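Local coordinates for protein DNA polymerase (Bacillus phage phi29, PDB 2PY5) that replicates the viral DNA from a protein primer by processive strand displacement and proofreads it with a 3'-5' exonuclease, at residues F[127-130]-F[131-134]; F[175-178]-F[179-183]; F[196-199]-F[200-204]; F[365-368]-F[369-372]; F[444-447]-F[448-451]. The protein carries 2 engineered substitutions. All blocks are in the same frame, centred on the assembly; numbering follows the deposited sequence. Where two conformers were deposited one is given.

Contact 1 (F[127-130]-F[131-134]). With nucleotides of chain A.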
# COMPACT_ATOMS: atom_id res chain seq x y z
N PRO F 127 2.45 -1.66 -7.99
CA PRO F 127 2.96 -1.41 -6.63
C PRO F 127 3.74 -2.59 -5.99
O PRO F 127 3.35 -3.12 -4.94
CB PRO F 127 1.69 -1.06 -5.86
CG PRO F 127 0.64 -1.91 -6.53
CD PRO F 127 0.99 -1.83 -7.99
N PHE F 128 4.84 -2.98 -6.63
CA PHE F 128 5.69 -4.08 -6.18
C PHE F 128 7.09 -3.77 -6.63
O PHE F 128 7.26 -3.03 -7.59
CB PHE F 128 5.26 -5.42 -6.81
CG PHE F 128 3.78 -5.61 -6.88
CD1 PHE F 128 3.08 -5.25 -8.02
CD2 PHE F 128 3.10 -6.15 -5.81
CE1 PHE F 128 1.69 -5.44 -8.09
CE2 PHE F 128 1.72 -6.34 -5.86
CZ PHE F 128 1.03 -5.97 -7.01
N PRO F 129 8.10 -4.36 -5.97
CA PRO F 129 9.46 -4.21 -6.52
C PRO F 129 9.57 -4.82 -7.92
O PRO F 129 8.82 -5.73 -8.26
CB PRO F 129 10.33 -4.99 -5.54
CG PRO F 129 9.53 -5.18 -4.32
CD PRO F 129 8.08 -5.15 -4.74
N VAL F 130 10.53 -4.33 -8.71
CA VAL F 130 10.77 -4.85 -10.06
C VAL F 130 10.95 -6.38 -10.10
O VAL F 130 10.37 -7.07 -10.93
CB VAL F 130 12.00 -4.16 -10.71
CG1 VAL F 130 12.29 -4.77 -12.08
CG2 VAL F 130 11.75 -2.68 -10.83
N LYS F 131 11.74 -6.91 -9.18
CA LYS F 131 11.98 -8.34 -9.11
C LYS F 131 10.68 -9.13 -8.90
O LYS F 131 10.52 -10.19 -9.48
CB LYS F 131 12.98 -8.66 -8.00
CG LYS F 131 14.39 -8.20 -8.33
CD LYS F 131 15.12 -9.22 -9.20
CE LYS F 131 16.63 -9.04 -9.14
NZ LYS F 131 17.33 -10.28 -9.58
N LYS F 132 9.78 -8.61 -8.07
CA LYS F 132 8.50 -9.28 -7.81
C LYS F 132 7.58 -9.19 -9.03
O LYS F 132 6.90 -10.16 -9.37
CB LYS F 132 7.82 -8.70 -6.58
CG LYS F 132 6.46 -9.31 -6.29
CD LYS F 132 6.01 -9.06 -4.85
CE LYS F 132 4.56 -9.46 -4.65
NZ LYS F 132 4.33 -10.90 -4.95
N ILE F 133 7.57 -8.03 -9.68
CA ILE F 133 6.84 -7.88 -10.94
C ILE F 133 7.29 -8.91 -11.96
O ILE F 133 6.48 -9.57 -12.59
CB ILE F 133 6.99 -6.46 -11.54
CG1 ILE F 133 6.30 -5.43 -10.63
CG2 ILE F 133 6.40 -6.41 -12.96
CD1 ILE F 133 6.69 -3.99 -10.88
N ALA F 134 8.59 -9.07 -12.13
CA ALA F 134 9.08 -10.05 -13.11
C ALA F 134 8.61 -11.46 -12.76
O ALA F 134 8.17 -12.21 -13.63
CB ALA F 134 10.61 -9.99 -13.21
P DT A 6 12.47 -1.66 -6.20
OP1 DT A 6 12.18 -2.05 -7.58
OP2 DT A 6 13.10 -2.60 -5.26
O5' DT A 6 13.48 -0.41 -6.21
C5' DT A 6 13.37 0.59 -7.20
C4' DT A 6 14.35 1.69 -6.84
O4' DT A 6 14.01 2.28 -5.57
C3' DT A 6 15.78 1.18 -6.66
O3' DT A 6 16.45 1.06 -7.91
C2' DT A 6 16.38 2.24 -5.74
C1' DT A 6 15.19 2.76 -4.94
N1 DT A 6 15.14 2.29 -3.53
C2 DT A 6 14.85 3.20 -2.55
O2 DT A 6 14.64 4.38 -2.77
N3 DT A 6 14.83 2.68 -1.28
C4 DT A 6 15.05 1.37 -0.91
O4 DT A 6 15.00 1.01 0.26
C5 DT A 6 15.31 0.45 -1.99
C7 DT A 6 15.56 -0.99 -1.72
C6 DT A 6 15.35 0.95 -3.25
P DT A 5 8.06 -2.58 -1.45
OP1 DT A 5 6.69 -2.78 -1.98
OP2 DT A 5 8.74 -3.66 -0.71
O5' DT A 5 9.00 -2.15 -2.69
C5' DT A 5 8.51 -1.30 -3.69
C4' DT A 5 9.55 -0.26 -4.02
O4' DT A 5 9.65 0.62 -2.89
C3' DT A 5 10.96 -0.77 -4.23
O3' DT A 5 11.12 -1.05 -5.59
C2' DT A 5 11.84 0.38 -3.78
C1' DT A 5 10.95 1.15 -2.83
N1 DT A 5 11.32 1.05 -1.42
C2 DT A 5 11.54 2.21 -0.74
O2 DT A 5 11.48 3.32 -1.27
N3 DT A 5 11.88 2.03 0.56
C4 DT A 5 11.98 0.83 1.24
O4 DT A 5 12.29 0.79 2.43
C5 DT A 5 11.72 -0.36 0.48
C7 DT A 5 11.80 -1.71 1.11
C6 DT A 5 11.40 -0.20 -0.81
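Pro129 O takes two backbone N-H groups at the first turn of a helix: a straight bond from Ile133 N at 3.0 Å (169°) and a weak, bent one from Lys132 N. Val130 O receives Ala134 N at 2.9 Å. Pro129 thus stands at the N-cap, with Val130 as first helical residue.

The N-H of Val130 turns outward to the DNA: Val130 N meets OP1 of nucleotide DT6 of chain A at 3.0 Å, almost straight at 176°. The helix N-terminus probably adds a favourable dipole toward this anion. Val130 CG2 brushes the same OP1, and Pro129 CG rests 3.5 Å from O5' of DT5 of chain A.

Apolar contacts flank the cap. Phe128 CB lies 4.0 Å from Ile133 CG1, the two side chains crossing at about a right angle, while Phe128 CD2 touches Lys132 CE at 3.8 Å.

Both lysines send their ammonium groups elsewhere, Lys132 to Asp136 and Lys131 to the carbonyls of Leu142 and Gly144.

The turn leads from helix 122-125 into helix 130-136 of the exonuclease region. Val130, Ile133 and Ala134 of this helix pack on helix 160-182, with His61 beside Val130 and Ile133.

Contact 2 (F[175-178]-F[179-183])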
# COMPACT_ATOMS: atom_id res chain seq x y z
N GLU F 175 7.70 -4.33 -20.27
CA GLU F 175 6.83 -5.46 -20.57
C GLU F 175 5.57 -5.43 -19.71
O GLU F 175 4.46 -5.69 -20.19
CB GLU F 175 7.58 -6.78 -20.39
CG GLU F 175 8.67 -7.01 -21.46
CD GLU F 175 9.52 -8.26 -21.23
OE1 GLU F 175 9.50 -8.81 -20.11
OE2 GLU F 175 10.20 -8.70 -22.19
N ALA F 176 5.74 -5.15 -18.42
CA ALA F 176 4.62 -5.14 -17.48
C ALA F 176 3.67 -3.99 -17.79
O ALA F 176 2.45 -4.19 -17.81
CB ALA F 176 5.11 -5.08 -16.03
N LEU F 177 4.21 -2.80 -18.04
CA LEU F 177 3.36 -1.66 -18.36
C LEU F 177 2.61 -1.85 -19.67
O LEU F 177 1.44 -1.50 -19.77
CB LEU F 177 4.15 -0.37 -18.43
CG LEU F 177 4.64 0.18 -17.10
CD1 LEU F 177 5.54 1.36 -17.35
CD2 LEU F 177 3.45 0.58 -16.22
N LEU F 178 3.26 -2.43 -20.67
CA LEU F 178 2.58 -2.67 -21.94
C LEU F 178 1.37 -3.61 -21.76
O LEU F 178 0.28 -3.36 -22.29
CB LEU F 178 3.54 -3.19 -23.01
CG LEU F 178 2.92 -3.33 -24.40
CD1 LEU F 178 2.37 -2.01 -24.87
CD2 LEU F 178 3.92 -3.89 -25.37
N ILE F 179 1.56 -4.70 -21.02
CA ILE F 179 0.46 -5.61 -20.72
C ILE F 179 -0.68 -4.87 -20.01
O ILE F 179 -1.84 -5.03 -20.37
CB ILE F 179 0.93 -6.82 -19.88
CG1 ILE F 179 1.89 -7.71 -20.69
CG2 ILE F 179 -0.24 -7.64 -19.42
CD1 ILE F 179 2.79 -8.58 -19.82
N GLN F 180 -0.35 -4.06 -19.01
CA GLN F 180 -1.34 -3.26 -18.27
C GLN F 180 -2.11 -2.31 -19.21
O GLN F 180 -3.34 -2.30 -19.21
CB GLN F 180 -0.63 -2.50 -17.17
CG GLN F 180 -1.54 -1.85 -16.16
CD GLN F 180 -0.77 -1.34 -14.99
OE1 GLN F 180 0.37 -0.91 -15.13
NE2 GLN F 180 -1.39 -1.38 -13.82
N PHE F 181 -1.39 -1.57 -20.03
CA PHE F 181 -2.01 -0.63 -20.96
C PHE F 181 -2.88 -1.36 -21.98
O PHE F 181 -3.99 -0.90 -22.30
CB PHE F 181 -0.93 0.20 -21.70
CG PHE F 181 -0.11 1.10 -20.81
CD1 PHE F 181 -0.56 1.53 -19.57
CD2 PHE F 181 1.13 1.54 -21.24
CE1 PHE F 181 0.22 2.37 -18.77
CE2 PHE F 181 1.91 2.39 -20.45
CZ PHE F 181 1.44 2.80 -19.22
N LYS F 182 -2.44 -2.52 -22.46
CA LYS F 182 -3.25 -3.30 -23.40
C LYS F 182 -4.58 -3.80 -22.82
O LYS F 182 -5.53 -4.05 -23.55
CB LYS F 182 -2.45 -4.48 -23.97
CG LYS F 182 -1.41 -4.08 -24.99
CD LYS F 182 -0.61 -5.30 -25.45
CE LYS F 182 0.29 -4.99 -26.65
NZ LYS F 182 1.09 -6.18 -27.08
N GLN F 183 -4.63 -3.94 -21.49
CA GLN F 183 -5.85 -4.31 -20.80
C GLN F 183 -6.80 -3.11 -20.65
O GLN F 183 -7.93 -3.29 -20.22
CB GLN F 183 -5.55 -4.84 -19.38
CG GLN F 183 -4.63 -6.02 -19.29
CD GLN F 183 -4.82 -7.00 -20.38
OE1 GLN F 183 -5.85 -7.67 -20.45
NE2 GLN F 183 -3.81 -7.12 -21.27
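Leu178 and Lys182, one helical turn apart, run their side chains across each other on the outer side of the helix. Leu178 has CG anti to its own N (chi1 -175°), which carries CG outward from the helix, where the extended lysine slants back to meet it: Leu178 CG is 3.8 Å from Lys182 CE. That CE lies against both leucine methyls as well, and the ammonium stays beside Leu178 CD2. The backbone bond from Lys182 N to Leu178 O, 2.9 Å, spans the same turn.

Leu177 is buried and deals with two partners. Its carbonyl oxygen takes the N-H of Phe181 at 2.8 Å and at the same time sits over one face of the Phe181 ring, off-centre near CG, with Leu177 O to Phe181 CG 3.2 Å. Farther along the ring, Phe181 CE2 comes within 4.1 Å of Leu177 CB. Another branch, Leu177 CD2, lies 3.6 Å from Gln180 OE1, a buried oxygen with no polar partner in the model; the other amide atom, Gln180 NE2, donates to the carbonyl of Lys125.

Ile179 packs CG1 against the preceding turn, 3.3 Å from Glu175 O. The carbonyl of Ile179 is gripped from opposite faces of its plane by the backbone N and the side-chain NE2 of Gln183; the latter bond, Gln183 NE2 to Ile179 O, is 3.0 Å long.

Leu177 and Phe181 touch helix 122-125 of the exonuclease region, while Ile179, Gln180 and Gln183 touch helix 376-387 of the polymerization region. These i to i+3 and i to i+4 contacts are those of an ordinary alpha-helix, here the last turns of helix 160-182.

Contact 3 (F[196-199]-F[200-204])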
# COMPACT_ATOMS: atom_id res chain seq x y z
N LYS F 196 -12.12 3.88 -12.16
CA LYS F 196 -12.65 4.09 -13.50
C LYS F 196 -13.42 2.84 -13.94
O LYS F 196 -14.52 2.94 -14.49
CB LYS F 196 -11.54 4.43 -14.49
CG LYS F 196 -12.02 4.72 -15.90
CD LYS F 196 -12.10 3.48 -16.74
CE LYS F 196 -12.27 3.83 -18.21
NZ LYS F 196 -12.35 2.62 -19.05
N GLY F 197 -12.85 1.68 -13.68
CA GLY F 197 -13.48 0.40 -14.03
C GLY F 197 -14.80 0.20 -13.33
O GLY F 197 -15.78 -0.25 -13.94
N PHE F 198 -14.83 0.55 -12.06
CA PHE F 198 -16.06 0.50 -11.28
C PHE F 198 -17.12 1.43 -11.88
O PHE F 198 -18.28 1.03 -12.08
CB PHE F 198 -15.77 0.88 -9.84
CG PHE F 198 -16.98 0.91 -8.98
CD1 PHE F 198 -17.72 -0.24 -8.74
CD2 PHE F 198 -17.39 2.09 -8.41
CE1 PHE F 198 -18.84 -0.20 -7.93
CE2 PHE F 198 -18.53 2.14 -7.60
CZ PHE F 198 -19.24 1.00 -7.36
N LYS F 199 -16.75 2.67 -12.17
CA LYS F 199 -17.70 3.59 -12.83
C LYS F 199 -18.22 3.07 -14.16
O LYS F 199 -19.40 3.25 -14.47
CB LYS F 199 -17.08 4.97 -13.04
CG LYS F 199 -16.88 5.67 -11.75
CD LYS F 199 -16.32 7.05 -11.97
CE LYS F 199 -16.16 7.77 -10.66
NZ LYS F 199 -15.46 9.07 -10.82
N ASP F 200 -17.35 2.43 -14.93
CA ASP F 200 -17.77 1.83 -16.22
C ASP F 200 -18.91 0.84 -15.99
O ASP F 200 -19.86 0.77 -16.79
CB ASP F 200 -16.62 1.08 -16.90
CG ASP F 200 -15.55 1.99 -17.51
OD1 ASP F 200 -15.75 3.22 -17.61
OD2 ASP F 200 -14.49 1.44 -17.87
N ILE F 201 -18.79 0.05 -14.92
CA ILE F 201 -19.71 -1.05 -14.68
C ILE F 201 -21.02 -0.60 -14.07
O ILE F 201 -22.09 -1.05 -14.50
CB ILE F 201 -19.05 -2.14 -13.82
CG1 ILE F 201 -17.93 -2.82 -14.61
CG2 ILE F 201 -20.09 -3.19 -13.37
CD1 ILE F 201 -18.36 -3.41 -15.94
N ILE F 202 -20.97 0.30 -13.10
CA ILE F 202 -22.22 0.79 -12.48
C ILE F 202 -22.83 1.96 -13.25
O ILE F 202 -24.02 2.23 -13.08
CB ILE F 202 -22.06 1.10 -10.97
CG1 ILE F 202 -21.32 2.41 -10.73
CG2 ILE F 202 -21.37 -0.06 -10.28
CD1 ILE F 202 -21.73 3.07 -9.39
N THR F 203 -22.03 2.58 -14.14
CA THR F 203 -22.33 3.80 -14.91
C THR F 203 -22.10 5.05 -14.10
O THR F 203 -22.41 5.09 -12.91
CB THR F 203 -23.76 3.86 -15.54
OG1 THR F 203 -24.73 4.20 -14.54
CG2 THR F 203 -24.11 2.55 -16.22
N THR F 204 -21.56 6.08 -14.76
CA THR F 204 -21.34 7.37 -14.12
C THR F 204 -22.65 7.99 -13.64
O THR F 204 -22.68 8.59 -12.58
CB THR F 204 -20.59 8.34 -15.07
OG1 THR F 204 -19.23 7.90 -15.22
CG2 THR F 204 -20.59 9.74 -14.52
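Lys196 reaches forward one turn to Asp200 and closes a salt bridge on the surface of the helix. From CB the lysine first runs away from its backbone N, then bends at chi2 (-89°), which swings the rest of the chain across to the carboxylate. Its CD already lies 3.3 Å from Asp200 OD2, CE passes at a like distance, and the tip, Lys196 NZ, meets Asp200 OD2 at 2.7 Å on the syn lone pair, the side of the other oxygen. The same turn is closed by the backbone bond from Asp200 N to Lys196 O. Two conformers of Lys196 were deposited, so the bridge may not be permanent.

On the inner side, Phe198 offers a ring face to Ile202. The isoleucine CG1 stands over that face near its rim, having taken the position between N and carbonyl carbon (chi1 76°); Phe198 CE1 then touches Ile202 CG2 at 3.5 Å, and Ile202 CD1 approaches Phe198 CE2 and CZ. Behind this pair Phe198 meets Phe360 and Phe363, and Phe207 touches Phe198 and Ile202.

Phe198 O accepts a straight bond from Ile202 N, 3.0 Å and 170°, and a weak one from Ile201 N. Thr203 then leaves helical geometry with positive phi, its N making a short but weak, bent bond to Lys199 O.

Thr203 OG1 donates to Ile202 O at 2.6 Å, in the carbonyl plane, and caps the N-H of Lys206. Thr203, the first residue past helix 190-202, is therefore also the N-cap of helix 204-210, within the region involved in DNA binding and in coordinating synthesis with degradation.

Contact 4 (F[365-368]-F[369-372]). With EDO (1,2-ethanediol), chain N.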
# COMPACT_ATOMS: atom_id res chain seq x y z
N ASP F 365 -17.69 -9.58 -9.61
CA ASP F 365 -17.92 -10.75 -10.47
C ASP F 365 -17.03 -10.71 -11.72
O ASP F 365 -16.44 -11.73 -12.08
CB ASP F 365 -19.39 -10.82 -10.88
CG ASP F 365 -20.32 -11.29 -9.75
OD1 ASP F 365 -19.83 -11.77 -8.70
OD2 ASP F 365 -21.56 -11.21 -9.93
N LYS F 366 -16.93 -9.55 -12.36
CA LYS F 366 -16.15 -9.39 -13.60
C LYS F 366 -14.69 -9.72 -13.37
O LYS F 366 -14.11 -10.54 -14.07
CB LYS F 366 -16.27 -7.97 -14.16
CG LYS F 366 -15.35 -7.68 -15.38
CD LYS F 366 -15.33 -6.20 -15.74
CE LYS F 366 -14.15 -5.83 -16.64
NZ LYS F 366 -14.38 -6.18 -18.04
N TRP F 367 -14.10 -9.06 -12.38
CA TRP F 367 -12.66 -9.18 -12.18
C TRP F 367 -12.29 -10.49 -11.49
O TRP F 367 -11.20 -11.02 -11.71
CB TRP F 367 -12.11 -7.93 -11.48
CG TRP F 367 -12.10 -6.80 -12.43
CD1 TRP F 367 -12.98 -5.76 -12.48
CD2 TRP F 367 -11.20 -6.62 -13.51
NE1 TRP F 367 -12.65 -4.92 -13.52
CE2 TRP F 367 -11.56 -5.43 -14.17
CE3 TRP F 367 -10.10 -7.35 -13.99
CZ2 TRP F 367 -10.87 -4.96 -15.30
CZ3 TRP F 367 -9.41 -6.88 -15.09
CH2 TRP F 367 -9.80 -5.69 -15.74
N THR F 368 -13.18 -11.04 -10.67
CA THR F 368 -12.97 -12.37 -10.11
C THR F 368 -12.97 -13.43 -11.23
O THR F 368 -12.12 -14.32 -11.24
CB THR F 368 -14.01 -12.70 -9.01
OG1 THR F 368 -13.93 -11.72 -7.97
CG2 THR F 368 -13.75 -14.06 -8.41
N TYR F 369 -13.88 -13.31 -12.19
CA TYR F 369 -13.87 -14.25 -13.32
C TYR F 369 -12.55 -14.20 -14.08
O TYR F 369 -11.95 -15.23 -14.39
CB TYR F 369 -15.01 -13.95 -14.29
CG TYR F 369 -15.08 -14.94 -15.41
CD1 TYR F 369 -15.62 -16.20 -15.22
CD2 TYR F 369 -14.57 -14.63 -16.67
CE1 TYR F 369 -15.67 -17.13 -16.25
CE2 TYR F 369 -14.62 -15.56 -17.71
CZ TYR F 369 -15.17 -16.81 -17.49
OH TYR F 369 -15.24 -17.75 -18.49
N ILE F 370 -12.08 -12.99 -14.37
CA ILE F 370 -10.81 -12.81 -15.07
C ILE F 370 -9.66 -13.41 -14.24
O ILE F 370 -8.82 -14.14 -14.76
CB ILE F 370 -10.55 -11.34 -15.44
CG1 ILE F 370 -11.55 -10.89 -16.51
CG2 ILE F 370 -9.11 -11.16 -15.92
CD1 ILE F 370 -11.60 -9.39 -16.72
N LYS F 371 -9.66 -13.14 -12.94
CA LYS F 371 -8.64 -13.71 -12.03
C LYS F 371 -8.62 -15.23 -12.12
O LYS F 371 -7.56 -15.85 -12.28
CB LYS F 371 -8.92 -13.29 -10.59
CG LYS F 371 -7.90 -13.79 -9.57
CD LYS F 371 -8.37 -13.45 -8.16
CE LYS F 371 -7.68 -14.27 -7.09
NZ LYS F 371 -8.48 -14.26 -5.82
N THR F 372 -9.80 -15.83 -12.02
CA THR F 372 -9.95 -17.27 -11.95
C THR F 372 -9.59 -17.96 -13.27
O THR F 372 -9.12 -19.10 -13.27
CB THR F 372 -11.42 -17.65 -11.53
OG1 THR F 372 -11.69 -17.17 -10.21
CG2 THR F 372 -11.64 -19.17 -11.56
C1 EDO N . -17.19 -12.98 -7.15
O1 EDO N . -17.74 -13.64 -8.29
C2 EDO N . -17.95 -13.41 -5.91
O2 EDO N . -17.46 -14.66 -5.44
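Thr368 O is held by two groups of Thr372: the backbone N at 2.9 Å and the hydroxyl, Thr372 OG1, at 3.1 Å. The hydroxyl comes from above the carbonyl plane, 40° out of it, while the N-H follows the usual alpha-helical path; the first torsion of Thr372 (chi1 -63°) sets OG1 beside its own N and directs it back up the helix. This is a threonine side chain folded onto the preceding turn of an alpha-helix, helix 361-373, which with helix 376-387 forms the fingers of this B-family polymerase. Thr368 does likewise one turn earlier, its OG1 bonding to the carbonyl of Ile364.

The regular i to i+4 series includes Tyr369 N to Asp365 O at 3.0 Å and Lys371 N to Trp367 O at 2.9 Å. It places Lys366, a residue for stabilising the incoming nucleotide, and Lys371, for its phosphates, on one short helix. Lys371 starts toward the preceding turn, its CB against the carbonyls of Trp367 and Thr368, then extends outward, its side chain coming near that of Lys383.

On the buried side Trp367 and Ile370 point the same way, side by side. Lys366 CE also lies over the indole face that Ile370 covers, and Trp367 packs further on Ala382, Met385 and Leu386 of helix 376-387.

The carboxylate of Asp365 is shared: OD2 pairs with Lys361, and OD1 bonds to Tyr259 and to O1 of an ethanediol, probably from the crystallisation liquor, at 2.8 Å. Over the indole, Ile370 CD1 makes a CH-pi contact 4.0 Å from the centroid of the six-membered ring of Trp367, 25° off its normal.

Contact 5 (F[444-447]-F[448-451])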
# COMPACT_ATOMS: atom_id res chain seq x y z
N ALA F 444 -14.05 -13.27 14.88
CA ALA F 444 -13.49 -14.62 14.81
C ALA F 444 -12.44 -14.81 15.88
O ALA F 444 -12.44 -15.81 16.58
CB ALA F 444 -12.92 -14.90 13.43
N ALA F 445 -11.56 -13.84 16.05
CA ALA F 445 -10.57 -13.91 17.12
C ALA F 445 -11.20 -14.04 18.49
O ALA F 445 -10.75 -14.84 19.33
CB ALA F 445 -9.65 -12.69 17.08
N GLN F 446 -12.23 -13.25 18.73
CA GLN F 446 -12.93 -13.26 20.01
C GLN F 446 -13.61 -14.61 20.26
O GLN F 446 -13.60 -15.12 21.38
CB GLN F 446 -13.95 -12.13 20.07
CG GLN F 446 -14.65 -11.99 21.41
CD GLN F 446 -13.69 -11.68 22.54
OE1 GLN F 446 -12.91 -10.72 22.44
NE2 GLN F 446 -13.74 -12.47 23.61
N ALA F 447 -14.18 -15.19 19.21
CA ALA F 447 -14.78 -16.53 19.30
C ALA F 447 -13.76 -17.58 19.71
O ALA F 447 -14.12 -18.61 20.31
CB ALA F 447 -15.40 -16.90 17.97
N CYS F 448 -12.49 -17.33 19.35
CA CYS F 448 -11.37 -18.21 19.65
C CYS F 448 -10.48 -17.65 20.75
O CYS F 448 -9.27 -17.91 20.76
CB CYS F 448 -10.54 -18.43 18.38
SG CYS F 448 -11.46 -19.15 16.99
N TYR F 449 -11.06 -16.87 21.66
CA TYR F 449 -10.27 -16.15 22.66
C TYR F 449 -9.30 -17.01 23.45
O TYR F 449 -8.21 -16.55 23.78
CB TYR F 449 -11.19 -15.38 23.62
CG TYR F 449 -10.44 -14.49 24.58
CD1 TYR F 449 -9.93 -13.27 24.17
CD2 TYR F 449 -10.22 -14.89 25.89
CE1 TYR F 449 -9.23 -12.45 25.04
CE2 TYR F 449 -9.52 -14.07 26.78
CZ TYR F 449 -9.03 -12.85 26.34
OH TYR F 449 -8.33 -12.03 27.21
N ASP F 450 -9.70 -18.24 23.77
CA ASP F 450 -8.85 -19.14 24.57
C ASP F 450 -7.55 -19.57 23.87
O ASP F 450 -6.64 -20.07 24.53
CB ASP F 450 -9.64 -20.37 25.05
CG ASP F 450 -10.26 -21.20 23.91
OD1 ASP F 450 -10.91 -22.22 24.22
OD2 ASP F 450 -10.13 -20.85 22.72
N ARG F 451 -7.48 -19.37 22.56
CA ARG F 451 -6.35 -19.81 21.74
C ARG F 451 -5.71 -18.67 20.94
O ARG F 451 -4.71 -18.89 20.28
CB ARG F 451 -6.81 -20.92 20.79
CG ARG F 451 -7.21 -22.21 21.52
CD ARG F 451 -7.86 -23.19 20.56
NE ARG F 451 -6.96 -23.57 19.47
CZ ARG F 451 -7.28 -24.38 18.46
NH1 ARG F 451 -8.50 -24.91 18.39
NH2 ARG F 451 -6.38 -24.65 17.52
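Cys448 ends a helix by turning its N-H between two carbonyls, weakly bonded to both: Cys448 N to Ala445 O is 3.0 Å and Cys448 N to Ala444 O is 3.2 Å. Cys448 is the first residue to leave helical geometry, and the turn tightens toward i to i+3 bonding. This is the tight part of the contact. The thiol is turned back along the helix, anti to its own carbonyl carbon (chi1 -59°), with Cys448 SG 3.5 Å from Ala444 O. Small residues line the inner side: Ala444 and Ala445 rest on Ile460, and Cys448 reaches Leu462.

The looser side belongs to Gln446 and Tyr449, which point the same way with amide and ring nearly parallel, 16° apart. Gln446 NE2 approaches Tyr449 CB and CD1, 3.9 Å from each, obliquely to the ring. The amide is held from outside the turn: OE1 accepts from the N of Ile299 and NE2 donates to the carbonyl of Gly297. The Gln446 chain bends at chi2 (61°), bringing the amide beside the tyrosine. Tyr449 N bonds to Gln446 O at 3.1 Å, the donor lying far above the carbonyl plane. Farther out, the tyrosine hydroxyl makes a weak bond to an ethanediol, and Ala447 is exposed.

Beyond the turn, Arg451 N bonds to Cys448 O at 2.9 Å, and the Arg451 side chain is tied to the carbonyls of Thr463 and Glu466. The segment thus carries the chain from helix 427-447 into strand 452-456, which leads into the YCDTD motif (454-458) and pairs with strand 459-463, the strand the helix end packs on.

Two pairs of contacts touch. Contacts 1 and 2, both in the exonuclease region, meet where Ile133 CG2 lies 3.6 Å from Ala176 CB, joining the DNA-bound cap to helix 160-182. Contacts 3 and 4 meet at Ile201 CD1 and Lys366 CD, 4.1 Å apart, so helix 190-202 packs beside a lysine that stabilises the incoming nucleotide. Contacts 2 and 4 come within about 5 Å at their nearest atoms without touching; helix 376-387 packs on both. Contact 5 stands apart, its centre about 44 Å from that of contact 2, yet the side chain of Ala444 is about 7 Å from that of Val250, a ligand of the catalytic magnesium.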